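PDB 5HQA: alpha-glucosidase from Pseudoalteromonas sp. K8, which hydrolyses alpha-glucosides as a calcium-containing, chloride-activated member of glycoside hydrolase family 97. Local coordinates for residues 600-603 with 604-607; 16-19 with 20-24. One frame throughout, in Å; residues are numbered along the deposited sequence. Where two conformers were deposited one is given.

Interaction 1 (600-603 with 604-607); sequences ISLD and FLDN
Phe604 folds its ring back against the residues just before it. The methyl CD2 of Leu602 lies 3.9 Å from CZ of the Phe604 ring. The ring reaches back because CG of Phe604 sits between its own backbone N and carbonyl carbon (chi1 56°). Ile600 comes in at the ring edge, where its CG2 is 4.5 Å from CE2 of Phe604. Over one face lies the carbonyl group of Leu602, offset toward the rim. Ser601 O comes closer, 3.5 Å from CE2 of Phe604. Trp585 and Leu560 also touch the Phe604 side chain, joining it to neighbouring strands. Replacing Phe604 by an alanine removes the ring, and Leu602 CD2 and Ile600 CG2 would probably be left facing a gap beside Trp585 and Leu560.

Leu605 packs on the other leucine of the turn, with its CD1 4.0 Å from CB of Leu602. Both leucines also touch Val638 of strand 631-638.

Farther out the contact becomes polar. Leu602 to Leu605 is a type I beta turn. It is closed by a hydrogen bond from Leu605 N to Leu602 O, 3.0 Å long and fairly straight at 164°. On the exposed side Ser601 OG accepts from Asp603 N at 3.1 Å, forming an ST turn. Just beyond, Asp606 OD2 makes a salt bridge with Lys573 NZ, and its OD1 a hydrogen bond with Trp585 NE1.

The turn bond and the serine hydroxyl thus both brace the bend where strand 596-601 ends, while apolar side chains pack its buried side on strands 554-563 and 631-638 of the same C-terminal region.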
loop_
_atom_site.group_PDB
_atom_site.type_symbol
_atom_site.label_atom_id
_atom_site.label_comp_id
_atom_site.label_asym_id
_atom_site.label_seq_id
_atom_site.Cartn_x
_atom_site.Cartn_y
_atom_site.Cartn_z
ATOM N N ILE A 600 0.936 25.992 9.457
ATOM C CA ILE A 600 2.009 25.310 8.746
ATOM C C ILE A 600 3.131 26.305 8.472
ATOM O O ILE A 600 2.889 27.390 7.934
ATOM C CB ILE A 600 1.493 24.692 7.428
ATOM C CG1 ILE A 600 0.590 23.495 7.731
ATOM C CG2 ILE A 600 2.641 24.284 6.519
ATOM C CD1 ILE A 600 1.281 22.395 8.504
ATOM N N SER A 601 4.353 25.940 8.843
ATOM C CA SER A 601 5.518 26.686 8.391
ATOM C C SER A 601 5.889 26.253 6.980
ATOM O O SER A 601 5.852 25.064 6.648
ATOM C CB SER A 601 6.707 26.457 9.324
ATOM O OG SER A 601 7.885 26.984 8.742
ATOM N N LEU A 602 6.253 27.221 6.142
ATOM C CA LEU A 602 6.721 26.914 4.797
ATOM C C LEU A 602 8.228 26.716 4.742
ATOM O O LEU A 602 8.816 26.815 3.659
ATOM C CB LEU A 602 6.294 28.015 3.817
ATOM C CG LEU A 602 4.779 28.200 3.657
ATOM C CD1 LEU A 602 4.469 29.234 2.575
ATOM C CD2 LEU A 602 4.088 26.872 3.348
ATOM N N ASP A 603 8.869 26.423 5.877
ATOM C CA ASP A 603 10.325 26.349 5.839
ATOM C C ASP A 603 10.849 25.086 5.155
ATOM O O ASP A 603 12.070 24.931 5.047
ATOM C CB ASP A 603 10.914 26.494 7.249
ATOM C CG ASP A 603 10.492 25.385 8.208
ATOM O OD1 ASP A 603 9.967 24.335 7.780
ATOM O OD2 ASP A 603 10.707 25.570 9.424
ATOM N N PHE A 604 9.981 24.194 4.667
ATOM C CA PHE A 604 10.460 23.132 3.788
ATOM C C PHE A 604 10.888 23.663 2.425
ATOM O O PHE A 604 11.670 23.003 1.734
ATOM C CB PHE A 604 9.392 22.041 3.616
ATOM C CG PHE A 604 8.073 22.549 3.113
ATOM C CD1 PHE A 604 7.834 22.677 1.751
ATOM C CD2 PHE A 604 7.058 22.887 4.004
ATOM C CE1 PHE A 604 6.609 23.146 1.280
ATOM C CE2 PHE A 604 5.830 23.361 3.541
ATOM C CZ PHE A 604 5.603 23.483 2.174
ATOM N N LEU A 605 10.405 24.840 2.025
ATOM C CA LEU A 605 10.783 25.395 0.735
ATOM C C LEU A 605 12.280 25.686 0.700
ATOM O O LEU A 605 12.891 26.032 1.715
ATOM C CB LEU A 605 9.998 26.677 0.456
ATOM C CG LEU A 605 8.487 26.524 0.322
ATOM C CD1 LEU A 605 7.835 27.899 0.172
ATOM C CD2 LEU A 605 8.173 25.634 -0.862
ATOM N N ASP A 606 12.870 25.542 -0.488
ATOM C CA ASP A 606 14.297 25.792 -0.664
ATOM C C ASP A 606 14.650 27.208 -0.233
ATOM O O ASP A 606 13.991 28.176 -0.627
ATOM C CB ASP A 606 14.697 25.573 -2.120
ATOM C CG ASP A 606 14.334 24.191 -2.613
ATOM O OD1 ASP A 606 13.151 23.973 -2.951
ATOM O OD2 ASP A 606 15.227 23.320 -2.644
ATOM N N ASN A 607 15.692 27.322 0.586
ATOM C CA ASN A 607 16.105 28.624 1.090
ATOM C C ASN A 607 16.563 29.512 -0.059
ATOM O O ASN A 607 17.184 29.045 -1.019
ATOM C CB ASN A 607 17.224 28.462 2.120
ATOM C CG ASN A 607 16.758 27.752 3.376
ATOM O OD1 ASN A 607 15.637 27.962 3.846
ATOM N ND2 ASN A 607 17.615 26.898 3.924
#

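Interaction 2 (16-19 with 20-24); sequences DEQS and TPSYS
Gln18 and Ser22 meet where the chain turns back into strand 22-27. This is the close-packed part of the contact, and the aliphatic part of Gln18 does the touching. Its CG lies 3.3 Å from Ser22 OG, and its CB is 3.6 Å from Thr20 O. The chain of Gln18 bends at chi2 (-56°), which carries the amide away from Ser22 after CG has made its contact.

One water sits inside the bend and is bound by three groups. It accepts from Gln18 N at 2.9 Å and donates to Thr20 O at 2.5 Å. It also hydrogen-bonds Ser22 OG at 2.7 Å. Ser22 OG is turned between its backbone N and carbonyl carbon (chi1 63°), where it meets both Gln18 CG and the water. The water gives an indirect polar link between 16-19 and 20-24.

The outer side is looser. The amide end of Gln18 leads off to this exposed side, though the Gln18 side chain also touches Asn35. Ser19 is exposed, with its CB beside Thr20 N. Thr20 is only partly exposed. In the conformer given, its OG1 donates to Pro21 O at 2.7 Å, and its side chain also touches Ala37.

At the base, CA of Asp16 stands 4.5 Å from CA of Pro21. The carboxylate of Asp16 turns elsewhere, and its OD2 binds the backbone N of Ile54. Beyond the bend, Ser22 pairs with Ser15 and Ser24 with Ile13 through backbone bonds. This is a beta-hairpin connection between antiparallel strands 10-15 and 22-27, in the N-terminal beta domain of family 97.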
loop_
_atom_site.group_PDB
_atom_site.type_symbol
_atom_site.label_atom_id
_atom_site.label_comp_id
_atom_site.label_asym_id
_atom_site.label_seq_id
_atom_site.Cartn_x
_atom_site.Cartn_y
_atom_site.Cartn_z
ATOM N N ASP A 16 17.113 -15.189 27.114
ATOM C CA ASP A 16 16.790 -16.613 27.115
ATOM C C ASP A 16 16.374 -17.092 28.499
ATOM O O ASP A 16 16.397 -18.300 28.764
ATOM C CB ASP A 16 17.957 -17.457 26.585
ATOM C CG ASP A 16 19.232 -17.316 27.418
ATOM O OD1 ASP A 16 19.192 -16.753 28.538
ATOM O OD2 ASP A 16 20.292 -17.780 26.938
ATOM N N GLU A 17 15.990 -16.168 29.383
ATOM C CA GLU A 17 15.638 -16.533 30.748
ATOM C C GLU A 17 14.194 -17.005 30.861
ATOM O O GLU A 17 13.872 -17.806 31.750
ATOM C CB GLU A 17 15.900 -15.342 31.664
ATOM C CG GLU A 17 17.360 -14.930 31.655
ATOM C CD GLU A 17 17.644 -13.727 32.533
ATOM O OE1 GLU A 17 16.678 -13.145 33.077
ATOM O OE2 GLU A 17 18.835 -13.366 32.678
ATOM N N GLN A 18 13.323 -16.527 29.978
ATOM C CA GLN A 18 11.936 -16.966 29.938
ATOM C C GLN A 18 11.869 -18.394 29.397
ATOM O O GLN A 18 12.881 -18.991 29.007
ATOM C CB GLN A 18 11.098 -16.007 29.085
ATOM C CG GLN A 18 11.353 -14.527 29.373
ATOM C CD GLN A 18 11.136 -14.169 30.839
ATOM O OE1 GLN A 18 10.094 -14.489 31.422
ATOM N NE2 GLN A 18 12.124 -13.510 31.447
ATOM N N SER A 19 10.651 -18.951 29.372
ATOM C CA SER A 19 10.489 -20.322 28.898
ATOM C C SER A 19 11.098 -20.480 27.515
ATOM O O SER A 19 11.823 -21.448 27.248
ATOM C CB SER A 19 9.010 -20.714 28.897
ATOM O OG SER A 19 8.202 -19.681 28.365
ATOM N N THR A 20 10.833 -19.526 26.629
ATOM C CA THR A 20 11.448 -19.477 25.316
ATOM C C THR A 20 12.430 -18.314 25.241
ATOM O O THR A 20 12.511 -17.478 26.151
ATOM C CB THR A 20 10.386 -19.360 24.186
ATOM O OG1 THR A 20 9.859 -18.029 24.086
ATOM C CG2 THR A 20 9.222 -20.351 24.375
ATOM N N PRO A 21 13.245 -18.273 24.195
ATOM C CA PRO A 21 13.857 -17.009 23.787
ATOM C C PRO A 21 12.797 -15.914 23.716
ATOM O O PRO A 21 11.631 -16.174 23.420
ATOM C CB PRO A 21 14.412 -17.333 22.400
ATOM C CG PRO A 21 14.760 -18.785 22.491
ATOM C CD PRO A 21 13.811 -19.424 23.467
ATOM N N SER A 22 13.199 -14.679 23.995
ATOM C CA SER A 22 12.232 -13.593 24.002
ATOM C C SER A 22 12.963 -12.279 23.773
ATOM O O SER A 22 14.191 -12.202 23.883
ATOM C CB SER A 22 11.440 -13.561 25.323
ATOM O OG SER A 22 12.308 -13.300 26.419
ATOM N N TYR A 23 12.193 -11.243 23.446
ATOM C CA TYR A 23 12.749 -9.906 23.308
ATOM C C TYR A 23 11.794 -8.913 23.961
ATOM O O TYR A 23 10.608 -9.191 24.154
ATOM C CB TYR A 23 12.999 -9.534 21.829
ATOM C CG TYR A 23 11.722 -9.226 21.091
ATOM C CD1 TYR A 23 10.910 -10.250 20.614
ATOM C CD2 TYR A 23 11.307 -7.914 20.907
ATOM C CE1 TYR A 23 9.715 -9.971 19.961
ATOM C CE2 TYR A 23 10.120 -7.625 20.260
ATOM C CZ TYR A 23 9.332 -8.654 19.788
ATOM O OH TYR A 23 8.154 -8.356 19.151
ATOM N N SER A 24 12.338 -7.754 24.323
ATOM C CA SER A 24 11.548 -6.625 24.799
ATOM C C SER A 24 12.169 -5.347 24.251
ATOM O O SER A 24 13.325 -5.336 23.822
ATOM C CB SER A 24 11.474 -6.580 26.336
ATOM O OG SER A 24 12.761 -6.351 26.886
HETATM O O HOH W 1 13.610 -15.541 27.247
#

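Interaction 2 comes first along the chain, in the N-terminal region of family 97. Interaction 1 follows about 575 residues later, in the C-terminal region. Their centres are about 47 Å apart and their nearest atoms about 33 Å, so they do not touch. They share no sheet. Residues 16-24 connect strands 10-15 and 22-27 of one antiparallel sheet. Residues 600-607 leave strand 596-601, which pairs with strand 643-648, and lead toward strand 611-618. The parallel strands of the catalytic barrel lie between them in sequence. Both are local turns away from the calcium, magnesium and glycan sites. They are independent, each belonging to the fold of its own beta-rich region.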